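Ribulose-bisphosphate carboxylase (Alicyclobacillus acidocaldarius subsp. acidocaldarius, PDB 4NAS) belongs to the ribulose-bisphosphate carboxylase large-chain family, with the family's N-terminal domain and a TIM-barrel catalytic domain, and carries bound calcium ions. Local coordinates at residues P124-G129 / K330-A335; V262-H267 / G296-I301; L288-R293 / L320-A325; A212-L217 / A236-V241; P334-G339 / V354-N359. One frame throughout, in Å; residues are numbered along the deposited sequence.

Contact 1 of 5, residues P124-G129 / K330-A335. With CA (calcium ion), chain L.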
# COMPACT_ATOMS: atom_id res chain seq x y z
N PRO B 124 -15.57 -2.49 9.50
CA PRO B 124 -16.61 -1.52 9.88
C PRO B 124 -17.66 -1.25 8.81
O PRO B 124 -18.81 -1.05 9.16
CB PRO B 124 -15.81 -0.23 10.13
CG PRO B 124 -14.58 -0.40 9.29
CD PRO B 124 -14.25 -1.86 9.41
N GLY B 125 -17.30 -1.18 7.53
CA GLY B 125 -18.27 -0.72 6.54
C GLY B 125 -18.55 0.77 6.70
O GLY B 125 -18.09 1.40 7.65
N PRO B 126 -19.31 1.35 5.76
CA PRO B 126 -19.54 2.80 5.76
C PRO B 126 -20.37 3.21 6.99
O PRO B 126 -21.25 2.46 7.40
CB PRO B 126 -20.32 3.03 4.47
CG PRO B 126 -19.90 1.86 3.58
CD PRO B 126 -19.84 0.71 4.54
N LYS B 127 -20.02 4.35 7.59
CA LYS B 127 -20.79 4.88 8.70
C LYS B 127 -22.10 5.45 8.16
O LYS B 127 -23.15 5.32 8.79
CB LYS B 127 -19.97 5.95 9.45
CG LYS B 127 -20.60 6.40 10.78
CD LYS B 127 -19.75 7.42 11.55
CE LYS B 127 -18.55 6.79 12.26
NZ LYS B 127 -17.19 7.11 11.66
N PHE B 128 -22.04 6.07 6.98
CA PHE B 128 -23.23 6.71 6.42
C PHE B 128 -23.88 5.99 5.25
O PHE B 128 -25.11 5.83 5.21
CB PHE B 128 -22.91 8.17 6.05
CG PHE B 128 -22.60 9.03 7.23
CD1 PHE B 128 -23.62 9.65 7.93
CD2 PHE B 128 -21.30 9.20 7.66
CE1 PHE B 128 -23.34 10.44 9.03
CE2 PHE B 128 -21.02 9.98 8.77
CZ PHE B 128 -22.04 10.61 9.44
N GLY B 129 -23.05 5.58 4.29
CA GLY B 129 -23.55 5.01 3.04
C GLY B 129 -24.35 5.98 2.19
O GLY B 129 -24.38 7.18 2.48
N LYS B 330 -23.62 -0.98 4.58
CA LYS B 330 -24.29 -0.01 3.73
C LYS B 330 -23.62 0.10 2.36
O LYS B 330 -22.40 -0.09 2.24
CB LYS B 330 -24.27 1.39 4.39
CG LYS B 330 -24.99 1.50 5.76
CD LYS B 330 -24.73 2.88 6.35
CE LYS B 330 -25.71 3.26 7.44
NZ LYS B 330 -25.52 2.42 8.62
N PRO B 331 -24.40 0.43 1.33
CA PRO B 331 -23.88 0.66 -0.03
C PRO B 331 -23.17 2.01 -0.14
O PRO B 331 -23.41 2.93 0.64
CB PRO B 331 -25.15 0.64 -0.89
CG PRO B 331 -26.19 1.15 0.03
CD PRO B 331 -25.87 0.58 1.38
N VAL B 332 -22.30 2.10 -1.13
CA VAL B 332 -21.41 3.24 -1.28
C VAL B 332 -21.83 4.01 -2.53
O VAL B 332 -22.25 3.40 -3.51
CB VAL B 332 -19.96 2.78 -1.45
CG1 VAL B 332 -19.00 3.97 -1.63
CG2 VAL B 332 -19.55 1.91 -0.27
N LEU B 333 -21.71 5.34 -2.50
CA LEU B 333 -21.99 6.17 -3.67
C LEU B 333 -20.79 6.17 -4.60
O LEU B 333 -19.69 6.48 -4.19
CB LEU B 333 -22.28 7.62 -3.24
CG LEU B 333 -23.68 8.02 -2.77
CD1 LEU B 333 -23.61 9.35 -2.01
CD2 LEU B 333 -24.61 8.14 -3.98
N PRO B 334 -21.00 5.79 -5.87
CA PRO B 334 -19.91 5.89 -6.85
C PRO B 334 -19.73 7.31 -7.38
O PRO B 334 -20.71 8.03 -7.70
CB PRO B 334 -20.36 4.95 -7.97
CG PRO B 334 -21.85 4.89 -7.84
CD PRO B 334 -22.18 5.09 -6.39
N ALA B 335 -18.47 7.72 -7.47
CA ALA B 335 -18.13 9.04 -7.99
C ALA B 335 -17.11 8.89 -9.13
O ALA B 335 -15.91 9.14 -8.94
CB ALA B 335 -17.58 9.91 -6.89
CA CA L . -20.36 -1.23 10.96
O HOH W 1 -22.12 -0.19 6.83
O HOH W 2 -21.30 1.03 9.96
O HOH W 3 -21.78 -2.06 9.09
O HOH W 4 -22.76 -2.45 11.92
O HOH W 5 -19.29 -3.47 11.19
O HOH W 6 -18.88 0.10 12.11
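Lys330 lays its side chain along the backbone of the 124-129 loop. With CG anti to the carbonyl carbon (chi1 -62°), the chain runs past two carbonyls in turn: CD sits 3.2 Å from Phe128 O, and CE 3.6 Å from Lys127 O. The contact is made by methylenes, and the chain bends only at the last torsion, before NZ. The Pro126 ring packs on the Lys330 carbonyl, CG 3.4 Å from Lys330 O, and that same ring meets Val332 at about a right angle, CG to CG2 at 3.9 Å. Gly129 packs on the next residue, its CA 3.2 Å from Pro331 O. No direct hydrogen bond joins the segments; a water bridges them, donating to Pro126 O and accepting from Lys330 N, each at 2.8 Å. Lys330 O accepts from Arg293 NE. The contact joins the loop before helix 129-137 to the run-in of strand 333-337. A second water donates to Pro126 O and also binds the calcium ion that Pro124 O holds at 2.4 Å. The chemistry implies a loop held here by apolar contact and water: Pro126 O serves two waters and Pro124 O the calcium ion, while Phe128 O lies against Lys330 CD.

Contact 2 of 5, residues V262-H267 / G296-I301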
# COMPACT_ATOMS: atom_id res chain seq x y z
N VAL B 262 -18.65 12.10 10.31
CA VAL B 262 -18.63 12.78 9.04
C VAL B 262 -18.37 11.72 7.94
O VAL B 262 -17.65 10.75 8.17
CB VAL B 262 -17.49 13.80 9.06
CG1 VAL B 262 -16.21 13.14 9.54
CG2 VAL B 262 -17.28 14.43 7.71
N PRO B 263 -19.00 11.88 6.75
CA PRO B 263 -18.74 10.88 5.70
C PRO B 263 -17.29 10.85 5.24
O PRO B 263 -16.59 11.87 5.28
CB PRO B 263 -19.65 11.33 4.56
CG PRO B 263 -20.76 12.08 5.23
CD PRO B 263 -20.14 12.76 6.42
N ILE B 264 -16.83 9.68 4.80
CA ILE B 264 -15.51 9.56 4.20
C ILE B 264 -15.59 9.58 2.65
O ILE B 264 -16.38 8.87 2.03
CB ILE B 264 -14.80 8.27 4.70
CG1 ILE B 264 -14.53 8.38 6.22
CG2 ILE B 264 -13.53 7.99 3.86
CD1 ILE B 264 -14.08 7.08 6.87
N LEU B 265 -14.75 10.40 2.05
CA LEU B 265 -14.68 10.48 0.60
C LEU B 265 -13.35 9.83 0.19
O LEU B 265 -12.27 10.42 0.31
CB LEU B 265 -14.78 11.94 0.13
CG LEU B 265 -14.44 12.29 -1.34
CD1 LEU B 265 -15.46 11.66 -2.30
CD2 LEU B 265 -14.37 13.84 -1.56
N ALA B 266 -13.44 8.57 -0.25
CA ALA B 266 -12.26 7.81 -0.65
C ALA B 266 -11.65 8.21 -2.00
O ALA B 266 -12.27 8.06 -3.07
CB ALA B 266 -12.56 6.36 -0.65
N HIS B 267 -10.41 8.70 -1.97
CA HIS B 267 -9.75 9.10 -3.22
C HIS B 267 -8.80 7.97 -3.67
O HIS B 267 -8.14 7.38 -2.84
CB HIS B 267 -9.00 10.44 -3.07
CG HIS B 267 -8.46 10.97 -4.37
ND1 HIS B 267 -7.30 10.48 -4.95
CD2 HIS B 267 -8.96 11.87 -5.25
CE1 HIS B 267 -7.10 11.08 -6.11
NE2 HIS B 267 -8.09 11.92 -6.33
N GLY B 296 -14.78 1.51 4.83
CA GLY B 296 -15.73 2.51 5.32
C GLY B 296 -15.96 3.75 4.46
O GLY B 296 -16.49 4.74 4.93
N ALA B 297 -15.57 3.70 3.19
CA ALA B 297 -15.81 4.84 2.30
C ALA B 297 -17.32 5.02 2.15
O ALA B 297 -18.06 4.06 1.97
CB ALA B 297 -15.21 4.57 0.98
N ASP B 298 -17.79 6.25 2.25
CA ASP B 298 -19.20 6.49 1.98
C ASP B 298 -19.39 6.90 0.52
O ASP B 298 -20.48 6.76 -0.04
CB ASP B 298 -19.76 7.55 2.92
CG ASP B 298 -19.66 7.14 4.36
OD1 ASP B 298 -20.48 6.31 4.77
OD2 ASP B 298 -18.76 7.64 5.07
N ILE B 299 -18.34 7.46 -0.05
CA ILE B 299 -18.31 7.84 -1.45
C ILE B 299 -17.01 7.34 -2.02
O ILE B 299 -15.94 7.55 -1.42
CB ILE B 299 -18.37 9.38 -1.63
CG1 ILE B 299 -19.63 9.95 -0.96
CG2 ILE B 299 -18.40 9.73 -3.13
CD1 ILE B 299 -19.60 11.45 -0.82
N GLY B 300 -17.08 6.69 -3.18
CA GLY B 300 -15.88 6.14 -3.76
C GLY B 300 -15.60 6.72 -5.14
O GLY B 300 -16.44 6.62 -6.03
N ILE B 301 -14.43 7.33 -5.29
CA ILE B 301 -13.99 7.94 -6.54
C ILE B 301 -13.14 6.91 -7.29
O ILE B 301 -12.27 6.29 -6.69
CB ILE B 301 -13.10 9.18 -6.24
CG1 ILE B 301 -13.89 10.24 -5.46
CG2 ILE B 301 -12.43 9.71 -7.52
CD1 ILE B 301 -13.01 11.40 -4.94
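Two neighbouring parallel strands of the TIM barrel, 264-267 and 299-303, run side by side here, with helix 284-295 between them in sequence. Leu265 pairs with Ile299 and Ala266 with Gly300. Ala266 stands at the centre of the backbone pairing: its N donates to Ile299 O at 2.9 Å, and its O accepts from Ile301 N. Toward the N-terminal end, Ile264 O takes two donors, Ile299 N nearly in line with the carbonyl and Asp298 N at 3.0 Å from a more bent approach. On one face of the sheet Leu265, its chi1 of 167° throwing the chain away from the main-chain N, carries CD1 over the partner strand to touch Ile299 CG2 and Ile301 CD1, both at 3.6 Å. This face is turned from the helix, toward the barrel interior, where Ile299 also meets Val357 and Leu265 meets Leu240. Ala266 CB, on the other face, meets Ala297 CB at 3.6 Å and packs on the selenium of Met292, a selenomethionine. The helix ends in a Schellman motif with Gly296 as C-prime residue. At the strand's C-terminal end, the His267 side chain lies about 5 Å from a calcium ion, and its ND1 is hydrogen-bonded to Ala269 N. Asp298 spends OD1 on Phe128 N and Gly129 N, while OD2 uses its anti lone pair to accept from Ile264 N, 2.8 Å away and almost straight at 168°.

Contact 3 of 5, residues L288-R293 / L320-A325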
# COMPACT_ATOMS: atom_id res chain seq x y z
N LEU B 288 -10.36 -0.62 -5.44
CA LEU B 288 -11.23 0.56 -5.39
C LEU B 288 -12.67 0.24 -5.04
O LEU B 288 -13.48 1.14 -4.88
CB LEU B 288 -11.18 1.30 -6.73
CG LEU B 288 -9.79 1.79 -7.09
CD1 LEU B 288 -9.76 2.41 -8.49
CD2 LEU B 288 -9.29 2.79 -6.05
N GLY B 289 -13.01 -1.04 -4.91
CA GLY B 289 -14.41 -1.36 -4.73
C GLY B 289 -14.68 -2.13 -3.45
O GLY B 289 -15.19 -1.59 -2.46
N GLN B 290 -14.33 -3.40 -3.50
CA GLN B 290 -14.51 -4.32 -2.39
C GLN B 290 -13.86 -3.83 -1.11
O GLN B 290 -14.50 -3.73 -0.07
CB GLN B 290 -13.94 -5.69 -2.78
CG GLN B 290 -14.25 -6.82 -1.79
CD GLN B 290 -13.89 -8.18 -2.38
OE1 GLN B 290 -12.96 -8.30 -3.17
NE2 GLN B 290 -14.62 -9.22 -1.98
N LEU B 291 -12.57 -3.55 -1.17
CA LEU B 291 -11.80 -3.10 -0.01
C LEU B 291 -12.24 -1.73 0.53
O LEU B 291 -12.25 -1.50 1.74
CB LEU B 291 -10.32 -3.04 -0.37
CG LEU B 291 -9.69 -4.40 -0.70
CD1 LEU B 291 -8.18 -4.28 -0.78
CD2 LEU B 291 -10.09 -5.40 0.33
N MSE B 292 -12.59 -0.83 -0.39
CA MSE B 292 -13.08 0.50 -0.01
C MSE B 292 -14.37 0.46 0.81
O MSE B 292 -14.50 1.16 1.81
CB MSE B 292 -13.31 1.36 -1.25
CG MSE B 292 -12.07 1.77 -1.97
SE MSE B 292 -10.90 2.79 -0.82
CE MSE B 292 -9.67 3.36 -2.18
N ARG B 293 -15.33 -0.35 0.36
CA ARG B 293 -16.59 -0.49 1.10
C ARG B 293 -16.32 -1.09 2.50
O ARG B 293 -16.88 -0.65 3.51
CB ARG B 293 -17.61 -1.32 0.30
CG ARG B 293 -18.94 -1.52 1.00
CD ARG B 293 -19.92 -2.23 0.05
NE ARG B 293 -21.28 -2.25 0.57
CZ ARG B 293 -22.29 -2.89 -0.01
NH1 ARG B 293 -23.50 -2.87 0.54
NH2 ARG B 293 -22.08 -3.57 -1.12
N LEU B 320 -18.63 -1.51 -9.35
CA LEU B 320 -19.94 -1.00 -8.96
C LEU B 320 -20.72 -2.02 -8.13
O LEU B 320 -21.34 -1.69 -7.11
CB LEU B 320 -20.77 -0.57 -10.18
CG LEU B 320 -22.09 0.14 -9.80
CD1 LEU B 320 -21.80 1.45 -9.06
CD2 LEU B 320 -22.97 0.41 -11.02
N GLN B 321 -20.70 -3.27 -8.58
CA GLN B 321 -21.38 -4.32 -7.85
C GLN B 321 -20.79 -4.47 -6.43
O GLN B 321 -21.51 -4.78 -5.48
CB GLN B 321 -21.33 -5.63 -8.64
CG GLN B 321 -22.23 -6.72 -8.09
CD GLN B 321 -23.71 -6.35 -8.16
OE1 GLN B 321 -24.11 -5.44 -8.89
NE2 GLN B 321 -24.53 -7.06 -7.39
N HIS B 322 -19.49 -4.23 -6.27
CA HIS B 322 -18.91 -4.28 -4.92
C HIS B 322 -19.49 -3.18 -4.04
O HIS B 322 -19.81 -3.39 -2.87
CB HIS B 322 -17.38 -4.16 -4.94
CG HIS B 322 -16.67 -5.41 -5.35
ND1 HIS B 322 -16.93 -6.64 -4.79
CD2 HIS B 322 -15.67 -5.60 -6.24
CE1 HIS B 322 -16.15 -7.55 -5.34
NE2 HIS B 322 -15.37 -6.94 -6.22
N LEU B 323 -19.62 -1.99 -4.61
CA LEU B 323 -20.15 -0.86 -3.88
C LEU B 323 -21.63 -1.01 -3.54
O LEU B 323 -22.07 -0.46 -2.54
CB LEU B 323 -19.95 0.44 -4.69
CG LEU B 323 -18.53 0.82 -5.11
CD1 LEU B 323 -18.54 2.14 -5.88
CD2 LEU B 323 -17.63 0.96 -3.88
N ARG B 324 -22.38 -1.75 -4.35
CA ARG B 324 -23.84 -1.78 -4.23
C ARG B 324 -24.46 -3.09 -3.76
O ARG B 324 -25.60 -3.09 -3.31
CB ARG B 324 -24.49 -1.43 -5.56
CG ARG B 324 -24.20 -0.00 -5.98
CD ARG B 324 -25.06 0.40 -7.16
NE ARG B 324 -25.00 1.83 -7.34
CZ ARG B 324 -25.53 2.46 -8.38
NH1 ARG B 324 -26.17 1.77 -9.32
NH2 ARG B 324 -25.42 3.78 -8.47
N ALA B 325 -23.72 -4.18 -3.86
CA ALA B 325 -24.25 -5.51 -3.53
C ALA B 325 -24.87 -5.60 -2.14
O ALA B 325 -24.34 -5.06 -1.17
CB ALA B 325 -23.18 -6.58 -3.69
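Arg293 reaches from its helix to the end of the next one and grips the carbonyls there. Its side chain is fully stretched from the first torsion on (chi1 179°), and this length brings the guanidinium alongside the last turn of the 320-324 helix. NH1 and NH2 both donate to Ala325 O, at 2.9 and 2.7 Å, an end-on grip on a single atom, and NH2 also donates to His322 O at 2.9 Å. All three bonds lie near the guanidinium plane, whereas Leu323 O sits over one face without bonding. The two helices, 284-295 and 313-324, are consecutive outer helices of the TIM barrel and run nearly parallel, with short-segment axes 7.6 Å apart and 19° from parallel. Where they come closest, His322 leans its ring against Gln290. Gln290 CB stands over the ring centre in a CH-pi contact, 3.7 Å from the centroid, and the extended chain beyond it stacks its amide over the rim, near CE1. Asp285 OD2 fixes the ring's rotation through a hydrogen bond with NE2, while Gln290 NE2 is hydrogen-bonded to Leu113 O. Gly289, with no side chain, lies at the close approach, its C 3.7 Å from His322 CB. Leu323 CD2 packs against Gly289 O.

Contact 4 of 5, residues A212-L217 / A236-V241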
# COMPACT_ATOMS: atom_id res chain seq x y z
N ALA B 212 -21.50 21.84 0.84
CA ALA B 212 -20.66 21.17 1.84
C ALA B 212 -19.20 21.09 1.41
O ALA B 212 -18.89 21.16 0.23
CB ALA B 212 -21.20 19.78 2.12
N TYR B 213 -18.30 20.91 2.36
CA TYR B 213 -16.88 20.90 2.06
C TYR B 213 -16.23 19.57 2.45
O TYR B 213 -16.36 19.13 3.58
CB TYR B 213 -16.21 22.10 2.74
CG TYR B 213 -14.69 22.19 2.64
CD1 TYR B 213 -14.01 21.85 1.48
CD2 TYR B 213 -13.95 22.67 3.71
CE1 TYR B 213 -12.63 21.94 1.41
CE2 TYR B 213 -12.60 22.77 3.65
CZ TYR B 213 -11.93 22.40 2.50
OH TYR B 213 -10.55 22.53 2.49
N ALA B 214 -15.57 18.92 1.48
CA ALA B 214 -14.74 17.75 1.72
C ALA B 214 -13.26 18.15 1.81
O ALA B 214 -12.62 18.54 0.82
CB ALA B 214 -14.94 16.73 0.62
N VAL B 215 -12.74 18.03 3.01
CA VAL B 215 -11.43 18.56 3.35
C VAL B 215 -10.43 17.42 3.39
O VAL B 215 -10.73 16.33 3.88
CB VAL B 215 -11.49 19.33 4.70
CG1 VAL B 215 -12.02 18.44 5.83
CG2 VAL B 215 -10.16 19.96 5.03
N ASN B 216 -9.26 17.64 2.82
CA ASN B 216 -8.22 16.63 2.82
C ASN B 216 -7.77 16.27 4.25
O ASN B 216 -7.37 17.15 5.01
CB ASN B 216 -7.05 17.12 1.96
CG ASN B 216 -6.23 15.97 1.36
OD1 ASN B 216 -6.63 14.80 1.42
ND2 ASN B 216 -5.08 16.31 0.78
N LEU B 217 -7.84 14.98 4.61
CA LEU B 217 -7.40 14.51 5.94
C LEU B 217 -5.92 14.17 5.89
O LEU B 217 -5.52 13.28 5.16
CB LEU B 217 -8.19 13.28 6.36
CG LEU B 217 -7.88 12.73 7.76
CD1 LEU B 217 -8.02 13.79 8.87
CD2 LEU B 217 -8.81 11.57 8.01
N ALA B 236 -17.08 20.08 8.87
CA ALA B 236 -16.72 19.50 7.58
C ALA B 236 -17.88 18.68 7.02
O ALA B 236 -18.54 17.95 7.76
CB ALA B 236 -15.46 18.61 7.74
N GLY B 237 -18.13 18.76 5.72
CA GLY B 237 -19.14 17.92 5.10
C GLY B 237 -18.67 16.48 4.89
O GLY B 237 -19.43 15.53 4.99
N ALA B 238 -17.39 16.32 4.58
CA ALA B 238 -16.78 15.01 4.39
C ALA B 238 -15.28 15.11 4.63
O ALA B 238 -14.70 16.19 4.56
CB ALA B 238 -17.08 14.46 2.99
N LEU B 239 -14.66 13.98 4.92
CA LEU B 239 -13.21 13.86 4.92
C LEU B 239 -12.74 13.21 3.60
O LEU B 239 -13.17 12.11 3.24
CB LEU B 239 -12.75 13.00 6.11
CG LEU B 239 -13.26 13.40 7.50
CD1 LEU B 239 -12.70 12.45 8.56
CD2 LEU B 239 -12.90 14.84 7.86
N LEU B 240 -11.85 13.91 2.90
CA LEU B 240 -11.16 13.39 1.72
C LEU B 240 -9.98 12.56 2.21
O LEU B 240 -9.11 13.06 2.93
CB LEU B 240 -10.66 14.57 0.86
CG LEU B 240 -9.85 14.20 -0.39
CD1 LEU B 240 -10.64 13.21 -1.24
CD2 LEU B 240 -9.42 15.44 -1.21
N VAL B 241 -9.97 11.27 1.89
CA VAL B 241 -8.90 10.42 2.38
C VAL B 241 -8.23 9.71 1.22
O VAL B 241 -8.91 9.04 0.41
CB VAL B 241 -9.41 9.38 3.42
CG1 VAL B 241 -8.25 8.56 3.98
CG2 VAL B 241 -10.12 10.07 4.56
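Leu217, Leu239 and Val241 form an apolar patch at the C-terminal end of the pair: Leu217 CD2 lies 4.0 Å from both Leu239 CD1 and Val241 CG2, and Leu217 and Val241 run alongside each other with the same heading. Nearer the strand starts, Val215 meets Ala236, CG1 to CB at 3.9 Å. It gets there because CG1 stands between the backbone N and the carbonyl carbon (chi1 57°), which turns this methyl toward Ala236, just before the neighbouring strand. Helix 221-233 lies over the patch, with Leu231 touching both Val215 and Leu239. On the other side of the sheet Ala214 CB and Ala238 CB meet at 3.9 Å, and Leu240 slants past Asn216, its CG 3.7 Å from Asn216 OD1. Leu240 itself packs onto His267 of the next strand.

Outward from these side chains comes the parallel backbone pairing. Leu240 N donates to Val215 O and Leu217 N to Leu240 O, both at 2.8 Å, the second nearly straight at 171°. Val215 N donates to Ala238 O. At the N-terminal end Tyr213 O takes two donors from the same face of its plane, Gly237 N at 2.8 Å and Ala238 N at 3.2 Å. The polar ends turn elsewhere: Asn216 ND2 is hydrogen-bonded to Phe181 O, and Tyr213 OH to Asp177 and Arg192. Strand 214-216, helix 221-233 and strand 238-242 make up a beta-alpha-beta unit, the repeating element of a TIM barrel.

Contact 5 of 5, residues P334-G339 / V354-N359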
# COMPACT_ATOMS: atom_id res chain seq x y z
N PRO B 334 -21.00 5.79 -5.87
CA PRO B 334 -19.91 5.89 -6.85
C PRO B 334 -19.73 7.31 -7.38
O PRO B 334 -20.71 8.03 -7.70
CB PRO B 334 -20.36 4.95 -7.97
CG PRO B 334 -21.85 4.89 -7.84
CD PRO B 334 -22.18 5.09 -6.39
N ALA B 335 -18.47 7.72 -7.47
CA ALA B 335 -18.13 9.04 -7.99
C ALA B 335 -17.11 8.89 -9.13
O ALA B 335 -15.91 9.14 -8.94
CB ALA B 335 -17.58 9.91 -6.89
N PRO B 336 -17.57 8.44 -10.31
CA PRO B 336 -16.64 8.16 -11.40
C PRO B 336 -16.04 9.46 -11.94
O PRO B 336 -16.74 10.48 -12.05
CB PRO B 336 -17.51 7.42 -12.42
CG PRO B 336 -18.91 7.85 -12.11
CD PRO B 336 -18.97 8.10 -10.65
N SER B 337 -14.75 9.42 -12.23
CA SER B 337 -14.00 10.62 -12.53
C SER B 337 -13.51 10.60 -13.98
O SER B 337 -13.37 9.53 -14.59
CB SER B 337 -12.81 10.75 -11.57
OG SER B 337 -11.85 9.71 -11.76
N ALA B 338 -13.26 11.81 -14.51
CA ALA B 338 -12.78 12.05 -15.89
C ALA B 338 -13.84 11.96 -16.99
O ALA B 338 -14.63 11.02 -17.05
CB ALA B 338 -11.55 11.20 -16.23
N GLY B 339 -13.87 12.97 -17.86
CA GLY B 339 -14.82 12.96 -18.95
C GLY B 339 -16.24 13.26 -18.49
O GLY B 339 -17.20 12.97 -19.19
N VAL B 354 -29.87 7.26 -10.12
CA VAL B 354 -29.78 8.52 -9.38
C VAL B 354 -28.72 8.51 -8.27
O VAL B 354 -28.23 9.58 -7.88
CB VAL B 354 -31.14 8.97 -8.78
CG1 VAL B 354 -32.17 9.23 -9.89
CG2 VAL B 354 -31.66 7.94 -7.81
N ASP B 355 -28.37 7.32 -7.76
CA ASP B 355 -27.36 7.18 -6.69
C ASP B 355 -25.94 7.32 -7.24
O ASP B 355 -25.22 6.34 -7.44
CB ASP B 355 -27.51 5.86 -5.94
CG ASP B 355 -28.72 5.86 -5.01
OD1 ASP B 355 -29.33 6.93 -4.79
OD2 ASP B 355 -29.05 4.77 -4.50
N LEU B 356 -25.57 8.56 -7.47
CA LEU B 356 -24.40 8.86 -8.25
C LEU B 356 -23.90 10.21 -7.78
O LEU B 356 -24.70 11.08 -7.41
CB LEU B 356 -24.80 8.94 -9.72
CG LEU B 356 -23.81 9.47 -10.75
CD1 LEU B 356 -22.64 8.50 -10.91
CD2 LEU B 356 -24.50 9.72 -12.09
N VAL B 357 -22.58 10.39 -7.75
CA VAL B 357 -22.03 11.73 -7.58
C VAL B 357 -21.45 12.16 -8.92
O VAL B 357 -20.61 11.46 -9.48
CB VAL B 357 -20.93 11.77 -6.53
CG1 VAL B 357 -20.36 13.19 -6.42
CG2 VAL B 357 -21.47 11.28 -5.17
N LEU B 358 -21.93 13.29 -9.45
CA LEU B 358 -21.34 13.88 -10.64
C LEU B 358 -20.04 14.55 -10.20
O LEU B 358 -20.04 15.61 -9.58
CB LEU B 358 -22.30 14.85 -11.37
CG LEU B 358 -23.56 14.18 -11.93
CD1 LEU B 358 -24.66 15.20 -12.22
CD2 LEU B 358 -23.25 13.35 -13.18
N ASN B 359 -18.94 13.87 -10.49
CA ASN B 359 -17.61 14.25 -10.03
C ASN B 359 -16.98 15.15 -11.08
O ASN B 359 -16.24 14.70 -11.95
CB ASN B 359 -16.79 12.96 -9.84
CG ASN B 359 -15.46 13.19 -9.18
OD1 ASN B 359 -15.04 14.32 -8.97
ND2 ASN B 359 -14.76 12.10 -8.86
O HOH W 7 -19.26 11.39 -11.77
O HOH W 8 -13.97 14.17 -13.10
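Val357 N donates to Pro334 O at 3.0 Å, almost straight at 170°, one of two direct hydrogen bonds between strands 333-337 and 357-359. Asn359 supplies the other through its side chain: a chi1 of -172° points the amide across the gap, and ND2 reaches Ala335 O at 3.2 Å. That oxygen lies close to the amide plane, but the donor arrives well above the carbonyl plane, 55° out of it.

Water-mediated bonds do the rest. Pro336 has no N-H to offer Val357 O, and one water fills in for the missing pairing. It donates to Val357 O and to Pro336 O, each at 2.7 Å, and accepts from Asn359 N. Where the strands end, another water accepts from Ala338 N and donates to Asn359 O at 2.6 Å.

Apolar contacts lie to both sides of the backbones. Ala335 CB meets Val357 CB at 3.8 Å, while Leu356 sends CD1 to Pro336 CD at 3.7 Å, the two side chains crossing at about a right angle.

These are neighbouring parallel strands of the TIM barrel, joined by helix 345-352, whose Phe352 packs on Pro334 and Pro336 and whose Leu348 packs on Leu356. Strand 299-303 is hydrogen-bonded to the far edge of 333-337, and Leu144 of strand 144-146 is hydrogen-bonded to Leu356 and Leu358.

In the fold
Contacts 4, 2 and 5 follow the barrel wall strand by strand. Leu265 N is hydrogen-bonded to Leu239 O (2.6 Å) between contacts 4 and 2, and Ala335 N to Gly300 O (2.7 Å) between contacts 2 and 5. Contact 1 shares Pro334 and Ala335 with contact 5, and its centre lies about 7 Å from that of contact 2. Contact 3 adds the outer helices and reaches contact 1 through Val332 N and Leu323 O, 2.9 Å apart. Two calcium ions matter here: one sits on the loop of contact 1, the other about 5 Å from the His267 side chain, probably at the site formed by carboxylated Lys176, Asp178 and Glu179.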